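Local coordinates for protein transcriptional regulator (PDB 6QER) that probably binds DNA through a helix-turn-helix domain and regulates transcription in response to a peptide pheromone, as ComR-type regulators do, at residues 2-7 with 110-115. Numbering follows the deposited sequence.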
loop_
_atom_site.group_PDB
_atom_site.type_symbol
_atom_site.label_atom_id
_atom_site.label_comp_id
_atom_site.label_asym_id
_atom_site.label_seq_id
_atom_site.Cartn_x
_atom_site.Cartn_y
_atom_site.Cartn_z
ATOM N N ASN A 2 -9.025 27.653 7.797
ATOM C CA ASN A 2 -7.994 26.665 8.096
ATOM C C ASN A 2 -6.893 26.619 7.053
ATOM O O ASN A 2 -6.931 27.344 6.064
ATOM C CB ASN A 2 -8.614 25.277 8.244
ATOM C CG ASN A 2 -9.271 24.786 6.977
ATOM O OD1 ASN A 2 -8.828 25.080 5.871
ATOM N ND2 ASN A 2 -10.361 24.056 7.135
ATOM N N LEU A 3 -5.932 25.735 7.270
ATOM C CA LEU A 3 -4.768 25.645 6.408
ATOM C C LEU A 3 -5.139 25.335 4.956
ATOM O O LEU A 3 -4.593 25.897 4.016
ATOM C CB LEU A 3 -3.821 24.573 6.938
ATOM C CG LEU A 3 -2.397 24.711 6.422
ATOM C CD1 LEU A 3 -1.815 25.932 7.082
ATOM C CD2 LEU A 3 -1.539 23.497 6.716
ATOM N N LYS A 4 -6.103 24.452 4.793
ATOM C CA LYS A 4 -6.436 23.961 3.483
ATOM C C LYS A 4 -7.080 25.070 2.670
ATOM O O LYS A 4 -6.792 25.230 1.496
ATOM C CB LYS A 4 -7.340 22.729 3.602
ATOM C CG LYS A 4 -6.593 21.506 4.121
ATOM C CD LYS A 4 -7.512 20.329 4.504
ATOM C CE LYS A 4 -6.728 19.280 5.332
ATOM N NZ LYS A 4 -7.570 18.157 5.849
ATOM N N ASP A 5 -7.957 25.825 3.314
ATOM C CA ASP A 5 -8.632 26.944 2.680
ATOM C C ASP A 5 -7.671 28.057 2.279
ATOM O O ASP A 5 -7.798 28.669 1.220
ATOM C CB ASP A 5 -9.702 27.492 3.617
ATOM C CG ASP A 5 -10.900 26.591 3.705
ATOM O OD1 ASP A 5 -10.978 25.651 2.891
ATOM O OD2 ASP A 5 -11.773 26.832 4.558
ATOM N N SER A 6 -6.704 28.315 3.138
ATOM C CA SER A 6 -5.774 29.375 2.858
ATOM C C SER A 6 -4.905 28.969 1.688
ATOM O O SER A 6 -4.894 29.654 0.674
ATOM C CB SER A 6 -4.936 29.725 4.086
ATOM O OG SER A 6 -3.889 28.805 4.268
ATOM N N ILE A 7 -4.232 27.831 1.781
ATOM C CA ILE A 7 -3.348 27.442 0.684
ATOM C C ILE A 7 -4.106 27.262 -0.618
ATOM O O ILE A 7 -3.661 27.717 -1.673
ATOM C CB ILE A 7 -2.614 26.166 0.997
ATOM C CG1 ILE A 7 -1.638 26.423 2.134
ATOM C CG2 ILE A 7 -1.833 25.688 -0.212
ATOM C CD1 ILE A 7 -0.913 25.175 2.589
ATOM N N LYS A 110 -4.758 14.245 16.333
ATOM C CA LYS A 110 -3.563 15.063 16.360
ATOM C C LYS A 110 -3.173 15.703 15.028
ATOM O O LYS A 110 -2.590 16.771 15.001
ATOM C CB LYS A 110 -2.379 14.250 16.866
ATOM C CG LYS A 110 -2.379 13.978 18.342
ATOM C CD LYS A 110 -1.309 12.956 18.706
ATOM C CE LYS A 110 -1.170 12.810 20.208
ATOM N NZ LYS A 110 0.050 12.053 20.574
ATOM N N PHE A 111 -3.438 15.037 13.920
ATOM C CA PHE A 111 -2.819 15.498 12.713
ATOM C C PHE A 111 -3.709 15.715 11.508
ATOM O O PHE A 111 -3.201 16.079 10.480
ATOM C CB PHE A 111 -1.752 14.497 12.315
ATOM C CG PHE A 111 -0.716 14.271 13.355
ATOM C CD1 PHE A 111 0.224 15.211 13.632
ATOM C CD2 PHE A 111 -0.669 13.071 14.033
ATOM C CE1 PHE A 111 1.186 14.977 14.591
ATOM C CE2 PHE A 111 0.284 12.834 14.966
ATOM C CZ PHE A 111 1.216 13.790 15.247
ATOM N N PHE A 112 -5.014 15.525 11.630
ATOM C CA PHE A 112 -5.881 15.575 10.463
ATOM C C PHE A 112 -5.758 16.844 9.620
ATOM O O PHE A 112 -5.604 16.765 8.408
ATOM C CB PHE A 112 -7.328 15.407 10.875
ATOM C CG PHE A 112 -8.285 15.429 9.727
ATOM C CD1 PHE A 112 -8.410 14.345 8.888
ATOM C CD2 PHE A 112 -9.067 16.539 9.485
ATOM C CE1 PHE A 112 -9.289 14.361 7.825
ATOM C CE2 PHE A 112 -9.954 16.565 8.442
ATOM C CZ PHE A 112 -10.062 15.470 7.598
ATOM N N ASP A 113 -5.750 17.997 10.272
ATOM C CA ASP A 113 -5.746 19.288 9.595
ATOM C C ASP A 113 -4.493 19.524 8.792
ATOM O O ASP A 113 -4.466 20.418 7.977
ATOM C CB ASP A 113 -5.899 20.424 10.603
ATOM C CG ASP A 113 -7.275 20.503 11.189
ATOM O OD1 ASP A 113 -8.239 20.089 10.533
ATOM O OD2 ASP A 113 -7.387 20.942 12.347
ATOM N N ILE A 114 -3.465 18.720 8.995
ATOM C CA ILE A 114 -2.241 18.917 8.248
ATOM C C ILE A 114 -1.850 17.713 7.410
ATOM O O ILE A 114 -0.721 17.606 6.986
ATOM C CB ILE A 114 -1.060 19.210 9.154
ATOM C CG1 ILE A 114 -0.925 18.122 10.207
ATOM C CG2 ILE A 114 -1.192 20.563 9.796
ATOM C CD1 ILE A 114 0.461 18.011 10.721
ATOM N N LEU A 115 -2.773 16.800 7.169
ATOM C CA LEU A 115 -2.401 15.636 6.368
ATOM C C LEU A 115 -2.815 15.838 4.917
ATOM O O LEU A 115 -3.941 16.206 4.616
ATOM C CB LEU A 115 -3.003 14.355 6.965
ATOM C CG LEU A 115 -2.351 13.897 8.287
ATOM C CD1 LEU A 115 -3.039 12.700 8.888
ATOM C CD2 LEU A 115 -0.849 13.649 8.193
#
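With CG of Lys4 anti to its carbonyl carbon (chi1 -71°) and the chain extended from there on, the ammonium reaches across to Phe112, whose ring leaves the backbone with CG opposite N. The two side chains cross at about a right angle in a cation-pi contact: NZ of Lys4 stands 4.2 Å from the centroid of the Phe112 ring, 25° off the normal and shifted toward the CE2-CZ rim. This joins the first turn of helix 3-17, which runs into the helix-turn-helix region, probably the DNA-binding part, to the 3-10 turn at Phe112 and Asp113 in the ComR-type tetratricopeptide region. Backbone oxygens gather round the same lysine, with Phe112 O 3.5 Å from Lys4 NZ and Asp113 O 3.7 Å from Lys4 CE. The Asp113 carboxylate, its OD1 5.1 Å from Lys4 NZ, is too far for a salt bridge but may still favour the charge. Beside the lysine, Leu3 CD2 approaches Ile114 CG2 at 4.3 Å, a small apolar touch; Leu3 also leans on Asp70 and Ile114 on Pro75, both in loops. Leu46 lies against Lys4, while Leu120 of helix 117-128 contacts Phe112. Asn2 N-caps the helix that presents Leu3 and Lys4: its OD1 accepts from Asp5 N at 2.8 Å, with an N-H...O angle of 169°.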